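Local structure of Poly(beta-D-mannuronate) C5 epimerase (Pseudomonas syringae pv. tomato, 4NK6) at residues Leu377-Tyr391 with Met417-Ser431. The protein converts beta-D-mannuronate to alpha-L-guluronate within the alginate polymer and belongs to the periplasmic complex that protects newly made alginate from degradation and channels it across the periplasm. Residues are numbered along the deposited sequence; the frame is centred on the assembly and turned at random.
Sequences LYENVAMANGLMGVY and MVGGELSSNGSGPLS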
ATOM      1  N   LEU A 377     -11.259   1.993 -22.661  1.00 28.98           N
ATOM      2  CA  LEU A 377      -9.869   2.332 -22.938  1.00 32.83           C
ATOM      3  C   LEU A 377      -9.850   3.582 -23.798  1.00 37.08           C
ATOM      4  O   LEU A 377     -10.026   3.515 -25.019  1.00 37.41           O
ATOM      5  CB  LEU A 377      -9.157   1.174 -23.650  1.00 30.69           C
ATOM      6  CG  LEU A 377      -9.110  -0.185 -22.929  1.00 36.13           C
ATOM      7  CD1 LEU A 377      -8.294  -1.203 -23.709  1.00 32.84           C
ATOM      8  CD2 LEU A 377      -8.567  -0.061 -21.518  1.00 34.67           C
ATOM      9  N   TYR A 378      -9.665   4.732 -23.161  1.00 34.58           N
ATOM     10  CA  TYR A 378      -9.724   6.002 -23.878  1.00 32.79           C
ATOM     11  C   TYR A 378      -8.356   6.678 -23.946  1.00 37.63           C
ATOM     12  O   TYR A 378      -7.684   6.856 -22.925  1.00 35.38           O
ATOM     13  CB  TYR A 378     -10.736   6.943 -23.220  1.00 35.25           C
ATOM     14  CG  TYR A 378     -12.185   6.721 -23.617  1.00 39.57           C
ATOM     15  CD1 TYR A 378     -12.874   5.584 -23.213  1.00 41.88           C
ATOM     16  CD2 TYR A 378     -12.872   7.664 -24.386  1.00 44.81           C
ATOM     17  CE1 TYR A 378     -14.215   5.382 -23.571  1.00 39.02           C
ATOM     18  CE2 TYR A 378     -14.205   7.470 -24.748  1.00 43.59           C
ATOM     19  CZ  TYR A 378     -14.865   6.322 -24.331  1.00 41.14           C
ATOM     20  OH  TYR A 378     -16.184   6.118 -24.686  1.00 45.54           O
ATOM     21  N   GLU A 379      -7.954   7.042 -25.160  1.00 34.84           N
ATOM     22  CA  GLU A 379      -6.746   7.824 -25.401  1.00 35.48           C
ATOM     23  C   GLU A 379      -5.459   7.181 -24.892  1.00 39.61           C
ATOM     24  O   GLU A 379      -4.458   7.874 -24.718  1.00 37.00           O
ATOM     25  CB  GLU A 379      -6.882   9.247 -24.821  1.00 34.82           C
ATOM     26  CG  GLU A 379      -8.073  10.047 -25.366  1.00 44.24           C
ATOM     27  CD  GLU A 379      -8.025  10.238 -26.872  1.00 49.41           C
ATOM     28  OE1 GLU A 379      -6.914  10.322 -27.431  1.00 55.39           O
ATOM     29  OE2 GLU A 379      -9.101  10.302 -27.502  1.00 59.16           O
ATOM     30  N   ASN A 380      -5.472   5.871 -24.647  1.00 36.82           N
ATOM     31  CA  ASN A 380      -4.251   5.196 -24.217  1.00 34.06           C
ATOM     32  C   ASN A 380      -3.237   5.040 -25.339  1.00 34.71           C
ATOM     33  O   ASN A 380      -3.593   4.840 -26.504  1.00 31.36           O
ATOM     34  CB  ASN A 380      -4.546   3.829 -23.598  1.00 32.64           C
ATOM     35  CG  ASN A 380      -5.369   3.939 -22.339  1.00 33.35           C
ATOM     36  OD1 ASN A 380      -4.854   4.303 -21.278  1.00 31.09           O
ATOM     37  ND2 ASN A 380      -6.657   3.632 -22.447  1.00 30.68           N
ATOM     38  N   VAL A 381      -1.967   5.140 -24.975  1.00 31.30           N
ATOM     39  CA  VAL A 381      -0.893   4.882 -25.910  1.00 32.25           C
ATOM     40  C   VAL A 381      -0.163   3.627 -25.453  1.00 35.04           C
ATOM     41  O   VAL A 381       0.362   3.585 -24.340  1.00 34.72           O
ATOM     42  CB  VAL A 381       0.090   6.053 -25.953  1.00 37.07           C
ATOM     43  CG1 VAL A 381       1.296   5.683 -26.781  1.00 39.97           C
ATOM     44  CG2 VAL A 381      -0.598   7.316 -26.502  1.00 34.39           C
ATOM     45  N   ALA A 382      -0.150   2.603 -26.303  1.00 30.94           N
ATOM     46  CA  ALA A 382       0.572   1.369 -26.013  1.00 30.07           C
ATOM     47  C   ALA A 382       1.581   1.138 -27.122  1.00 33.64           C
ATOM     48  O   ALA A 382       1.221   0.808 -28.253  1.00 34.95           O
ATOM     49  CB  ALA A 382      -0.392   0.181 -25.913  1.00 28.95           C
ATOM     50  N   MET A 383       2.852   1.316 -26.796  1.00 34.12           N
ATOM     51  CA  MET A 383       3.887   1.273 -27.807  1.00 38.57           C
ATOM     52  C   MET A 383       5.068   0.430 -27.385  1.00 33.74           C
ATOM     53  O   MET A 383       5.490   0.472 -26.228  1.00 34.36           O
ATOM     54  CB  MET A 383       4.379   2.689 -28.107  1.00 40.50           C
ATOM     55  CG  MET A 383       3.519   3.467 -29.088  1.00 50.85           C
ATOM     56  SD  MET A 383       4.449   4.864 -29.776  1.00 71.27           S
ATOM     57  CE  MET A 383       5.715   4.007 -30.718  1.00 71.66           C
ATOM     58  N   ALA A 384       5.595  -0.325 -28.338  1.00 30.31           N
ATOM     59  CA  ALA A 384       6.865  -1.017 -28.166  1.00 37.51           C
ATOM     60  C   ALA A 384       6.835  -2.073 -27.066  1.00 37.31           C
ATOM     61  O   ALA A 384       7.877  -2.443 -26.538  1.00 36.35           O
ATOM     62  CB  ALA A 384       8.003  -0.003 -27.916  1.00 37.77           C
ATOM     63  N   ASN A 385       5.646  -2.551 -26.719  1.00 34.99           N
ATOM     64  CA  ASN A 385       5.547  -3.657 -25.783  1.00 35.59           C
ATOM     65  C   ASN A 385       5.964  -4.931 -26.474  1.00 31.35           C
ATOM     66  O   ASN A 385       5.844  -5.044 -27.693  1.00 34.55           O
ATOM     67  CB  ASN A 385       4.133  -3.761 -25.207  1.00 34.72           C
ATOM     68  CG  ASN A 385       3.751  -2.522 -24.414  1.00 28.50           C
ATOM     69  OD1 ASN A 385       4.197  -2.338 -23.283  1.00 30.83           O
ATOM     70  ND2 ASN A 385       2.946  -1.651 -25.017  1.00 29.84           N
ATOM     71  N   GLY A 386       6.465  -5.888 -25.705  1.00 29.77           N
ATOM     72  CA  GLY A 386       7.010  -7.106 -26.279  1.00 30.89           C
ATOM     73  C   GLY A 386       5.964  -7.940 -26.996  1.00 31.08           C
ATOM     74  O   GLY A 386       6.255  -8.607 -27.987  1.00 33.88           O
ATOM     75  N   LEU A 387       4.733  -7.918 -26.503  1.00 29.33           N
ATOM     76  CA  LEU A 387       3.692  -8.737 -27.131  1.00 34.81           C
ATOM     77  C   LEU A 387       2.605  -7.861 -27.772  1.00 37.62           C
ATOM     78  O   LEU A 387       2.897  -7.115 -28.712  1.00 38.30           O
ATOM     79  CB  LEU A 387       3.128  -9.778 -26.148  1.00 32.00           C
ATOM     80  CG  LEU A 387       4.182 -10.798 -25.684  1.00 34.96           C
ATOM     81  CD1 LEU A 387       3.661 -11.670 -24.543  1.00 32.97           C
ATOM     82  CD2 LEU A 387       4.704 -11.683 -26.852  1.00 33.37           C
ATOM     83  N   MET A 388       1.372  -7.939 -27.283  1.00 32.79           N
ATOM     84  CA  MET A 388       0.293  -7.135 -27.866  1.00 31.70           C
ATOM     85  C   MET A 388       0.240  -5.760 -27.217  1.00 32.04           C
ATOM     86  O   MET A 388       0.645  -5.587 -26.062  1.00 32.56           O
ATOM     87  CB  MET A 388      -1.069  -7.818 -27.709  1.00 35.06           C
ATOM     88  CG  MET A 388      -1.211  -9.137 -28.432  1.00 39.10           C
ATOM     89  SD  MET A 388      -1.171  -8.965 -30.227  1.00 37.82           S
ATOM     90  CE  MET A 388      -1.367 -10.688 -30.697  1.00 37.89           C
ATOM     91  N   GLY A 389      -0.262  -4.774 -27.953  1.00 31.89           N
ATOM     92  CA  GLY A 389      -0.553  -3.483 -27.352  1.00 28.45           C
ATOM     93  C   GLY A 389      -1.701  -3.649 -26.365  1.00 30.80           C
ATOM     94  O   GLY A 389      -1.597  -3.261 -25.208  1.00 34.80           O
ATOM     95  N   VAL A 390      -2.799  -4.229 -26.838  1.00 32.80           N
ATOM     96  CA  VAL A 390      -3.949  -4.540 -25.992  1.00 32.75           C
ATOM     97  C   VAL A 390      -4.363  -6.004 -26.201  1.00 34.56           C
ATOM     98  O   VAL A 390      -4.480  -6.463 -27.339  1.00 31.06           O
ATOM     99  CB  VAL A 390      -5.136  -3.594 -26.293  1.00 35.51           C
ATOM    100  CG1 VAL A 390      -6.415  -4.066 -25.594  1.00 33.13           C
ATOM    101  CG2 VAL A 390      -4.792  -2.160 -25.882  1.00 28.21           C
ATOM    102  N   TYR A 391      -4.556  -6.743 -25.107  1.00 32.47           N
ATOM    103  CA  TYR A 391      -4.927  -8.162 -25.196  1.00 31.55           C
ATOM    104  C   TYR A 391      -6.114  -8.461 -24.293  1.00 33.21           C
ATOM    105  O   TYR A 391      -6.044  -8.270 -23.084  1.00 36.56           O
ATOM    106  CB  TYR A 391      -3.736  -9.048 -24.811  1.00 33.94           C
ATOM    107  CG  TYR A 391      -4.023 -10.549 -24.772  1.00 34.71           C
ATOM    108  CD1 TYR A 391      -4.812 -11.160 -25.737  1.00 43.65           C
ATOM    109  CD2 TYR A 391      -3.477 -11.347 -23.779  1.00 37.61           C
ATOM    110  CE1 TYR A 391      -5.062 -12.526 -25.701  1.00 47.24           C
ATOM    111  CE2 TYR A 391      -3.717 -12.712 -23.730  1.00 38.67           C
ATOM    112  CZ  TYR A 391      -4.508 -13.294 -24.692  1.00 45.64           C
ATOM    113  OH  TYR A 391      -4.740 -14.648 -24.643  1.00 48.96           O
ATOM    114  N   MET A 417     -12.874   0.932 -27.034  1.00 33.16           N
ATOM    115  CA  MET A 417     -11.621   1.646 -27.237  1.00 33.61           C
ATOM    116  C   MET A 417     -11.879   2.886 -28.078  1.00 38.77           C
ATOM    117  O   MET A 417     -12.490   2.794 -29.146  1.00 37.82           O
ATOM    118  CB  MET A 417     -10.587   0.754 -27.924  1.00 38.46           C
ATOM    119  CG  MET A 417     -10.300  -0.551 -27.191  1.00 48.58           C
ATOM    120  SD  MET A 417      -8.930  -1.467 -27.934  1.00 57.00           S
ATOM    121  CE  MET A 417      -7.750  -0.142 -28.120  1.00 34.44           C
ATOM    122  N   VAL A 418     -11.429   4.039 -27.583  1.00 38.54           N
ATOM    123  CA  VAL A 418     -11.588   5.316 -28.291  1.00 33.92           C
ATOM    124  C   VAL A 418     -10.258   6.062 -28.306  1.00 39.52           C
ATOM    125  O   VAL A 418      -9.639   6.270 -27.260  1.00 39.92           O
ATOM    126  CB  VAL A 418     -12.666   6.216 -27.635  1.00 36.39           C
ATOM    127  CG1 VAL A 418     -12.680   7.620 -28.267  1.00 38.87           C
ATOM    128  CG2 VAL A 418     -14.049   5.581 -27.734  1.00 37.76           C
ATOM    129  N   GLY A 419      -9.800   6.444 -29.493  1.00 40.25           N
ATOM    130  CA  GLY A 419      -8.629   7.294 -29.605  1.00 37.27           C
ATOM    131  C   GLY A 419      -7.341   6.615 -29.187  1.00 38.67           C
ATOM    132  O   GLY A 419      -7.263   5.390 -29.134  1.00 38.56           O
ATOM    133  N   GLY A 420      -6.325   7.421 -28.887  1.00 33.61           N
ATOM    134  CA  GLY A 420      -5.029   6.906 -28.501  1.00 32.68           C
ATOM    135  C   GLY A 420      -4.302   6.213 -29.631  1.00 37.88           C
ATOM    136  O   GLY A 420      -4.650   6.366 -30.804  1.00 39.16           O
ATOM    137  N   GLU A 421      -3.285   5.435 -29.279  1.00 36.74           N
ATOM    138  CA  GLU A 421      -2.433   4.829 -30.289  1.00 34.34           C
ATOM    139  C   GLU A 421      -1.867   3.480 -29.853  1.00 35.57           C
ATOM    140  O   GLU A 421      -1.461   3.304 -28.708  1.00 34.50           O
ATOM    141  CB  GLU A 421      -1.299   5.798 -30.662  1.00 36.01           C
ATOM    142  CG  GLU A 421      -0.243   5.186 -31.559  1.00 42.52           C
ATOM    143  CD  GLU A 421       0.663   6.219 -32.202  1.00 56.50           C
ATOM    144  OE1 GLU A 421       1.736   5.822 -32.700  1.00 61.93           O
ATOM    145  OE2 GLU A 421       0.308   7.420 -32.224  1.00 56.18           O
ATOM    146  N   LEU A 422      -1.854   2.533 -30.783  1.00 31.16           N
ATOM    147  CA  LEU A 422      -1.228   1.235 -30.583  1.00 33.10           C
ATOM    148  C   LEU A 422      -0.220   1.078 -31.691  1.00 39.45           C
ATOM    149  O   LEU A 422      -0.612   1.004 -32.851  1.00 42.61           O
ATOM    150  CB  LEU A 422      -2.268   0.119 -30.726  1.00 30.90           C
ATOM    151  CG  LEU A 422      -3.552   0.302 -29.926  1.00 32.56           C
ATOM    152  CD1 LEU A 422      -4.555  -0.823 -30.199  1.00 32.02           C
ATOM    153  CD2 LEU A 422      -3.234   0.402 -28.428  1.00 28.53           C
ATOM    154  N   SER A 423       1.070   1.038 -31.368  1.00 37.15           N
ATOM    155  CA  SER A 423       2.062   0.901 -32.435  1.00 41.16           C
ATOM    156  C   SER A 423       3.391   0.311 -31.978  1.00 37.54           C
ATOM    157  O   SER A 423       3.738   0.381 -30.801  1.00 38.22           O
ATOM    158  CB  SER A 423       2.278   2.240 -33.149  1.00 54.24           C
ATOM    159  OG  SER A 423       2.735   3.224 -32.247  1.00 61.59           O
ATOM    160  N   SER A 424       4.103  -0.305 -32.921  1.00 36.08           N
ATOM    161  CA  SER A 424       5.417  -0.910 -32.672  1.00 38.54           C
ATOM    162  C   SER A 424       5.417  -2.035 -31.639  1.00 37.65           C
ATOM    163  O   SER A 424       6.467  -2.376 -31.103  1.00 36.08           O
ATOM    164  CB  SER A 424       6.445   0.150 -32.257  1.00 44.55           C
ATOM    165  OG  SER A 424       6.505   1.197 -33.200  1.00 50.53           O
ATOM    166  N   ASN A 425       4.255  -2.623 -31.368  1.00 31.13           N
ATOM    167  CA  ASN A 425       4.195  -3.738 -30.417  1.00 31.76           C
ATOM    168  C   ASN A 425       4.656  -5.029 -31.070  1.00 37.58           C
ATOM    169  O   ASN A 425       4.438  -5.245 -32.265  1.00 41.81           O
ATOM    170  CB  ASN A 425       2.797  -3.875 -29.806  1.00 29.13           C
ATOM    171  CG  ASN A 425       2.380  -2.633 -29.039  1.00 32.23           C
ATOM    172  OD1 ASN A 425       2.874  -2.375 -27.939  1.00 32.44           O
ATOM    173  ND2 ASN A 425       1.474  -1.846 -29.619  1.00 28.37           N
ATOM    174  N   GLY A 426       5.326  -5.871 -30.292  1.00 35.36           N
ATOM    175  CA  GLY A 426       5.971  -7.052 -30.835  1.00 34.35           C
ATOM    176  C   GLY A 426       5.042  -8.008 -31.562  1.00 38.66           C
ATOM    177  O   GLY A 426       5.412  -8.546 -32.601  1.00 36.81           O
ATOM    178  N   SER A 427       3.835  -8.214 -31.035  1.00 33.67           N
ATOM    179  CA  SER A 427       2.935  -9.225 -31.602  1.00 38.12           C
ATOM    180  C   SER A 427       1.742  -8.640 -32.363  1.00 34.95           C
ATOM    181  O   SER A 427       0.923  -9.380 -32.903  1.00 39.16           O
ATOM    182  CB  SER A 427       2.442 -10.187 -30.508  1.00 35.44           C
ATOM    183  OG  SER A 427       3.525 -10.905 -29.941  1.00 41.66           O
ATOM    184  N   GLY A 428       1.654  -7.317 -32.418  1.00 31.04           N
ATOM    185  CA  GLY A 428       0.563  -6.664 -33.119  1.00 30.67           C
ATOM    186  C   GLY A 428      -0.132  -5.685 -32.197  1.00 31.07           C
ATOM    187  O   GLY A 428       0.070  -5.738 -30.982  1.00 29.64           O
ATOM    188  N   PRO A 429      -0.952  -4.788 -32.761  1.00 28.66           N
ATOM    189  CA  PRO A 429      -1.603  -3.748 -31.954  1.00 31.55           C
ATOM    190  C   PRO A 429      -2.604  -4.311 -30.935  1.00 33.16           C
ATOM    191  O   PRO A 429      -2.657  -3.851 -29.793  1.00 31.43           O
ATOM    192  CB  PRO A 429      -2.316  -2.886 -33.000  1.00 29.67           C
ATOM    193  CG  PRO A 429      -2.433  -3.763 -34.226  1.00 29.00           C
ATOM    194  CD  PRO A 429      -1.215  -4.626 -34.205  1.00 29.47           C
ATOM    195  N   LEU A 430      -3.383  -5.306 -31.339  1.00 34.26           N
ATOM    196  CA  LEU A 430      -4.362  -5.873 -30.423  1.00 34.24           C
ATOM    197  C   LEU A 430      -4.833  -7.272 -30.793  1.00 31.40           C
ATOM    198  O   LEU A 430      -4.794  -7.694 -31.956  1.00 34.15           O
ATOM    199  CB  LEU A 430      -5.577  -4.951 -30.257  1.00 40.60           C
ATOM    200  CG  LEU A 430      -6.670  -5.055 -31.320  1.00 43.85           C
ATOM    201  CD1 LEU A 430      -7.930  -4.307 -30.889  1.00 42.02           C
ATOM    202  CD2 LEU A 430      -6.164  -4.516 -32.643  1.00 48.63           C
ATOM    203  N   SER A 431      -5.265  -7.985 -29.767  1.00 30.40           N
ATOM    204  CA  SER A 431      -5.908  -9.273 -29.919  1.00 34.79           C
ATOM    205  C   SER A 431      -7.002  -9.334 -28.868  1.00 39.78           C
ATOM    206  O   SER A 431      -6.761  -9.031 -27.700  1.00 38.73           O
ATOM    207  CB  SER A 431      -4.900 -10.401 -29.696  1.00 31.74           C
ATOM    208  OG  SER A 431      -5.513 -11.667 -29.855  1.00 36.73           O
TER
HETATM  209  O   HOH W   1      -5.791   3.365 -27.592  1.00 34.99           O
HETATM  210  O   HOH W   2       6.054 -11.015 -30.186  1.00 59.94           O
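OD1 of N425 takes two bonds from N385, from its backbone N (3.0 Å) and its side-chain ND2 (3.0 Å). The two residues form one step of a hydrogen-bonded row of asparagines inside a right-handed parallel beta-helix, where 377-391 and 417-431 are matching parts of successive coils. Their side chains run side by side with amide planes 6° apart; both have chi1 near -60°, which sets CG beside the backbone N. Toward the preceding coil N385 repeats the pattern: ND2 bonds to V359 O, OD1 to N362 N. N425 ND2 spends a hydrogen on A382 O (3.0 Å), coming from above that carbonyl plane, while S423 N reaches the same oxygen from the opposite face. Strands 381-383 and 421-423 run parallel, 4° apart. Inside the coil, L422 CD2 packs against A382 CB (3.8 Å) and V390 CG2 (3.9 Å). In the short loop between strands 377-378 and 381-383, E379 bends at chi2 and its OE1 receives a bent bond from G420 N above the carboxylate plane. A water links N380 O to G419 O. On the sheet face away from L377 and M417, V418 makes a CH-pi contact over the Y378 ring, its CB 3.8 Å from the centroid.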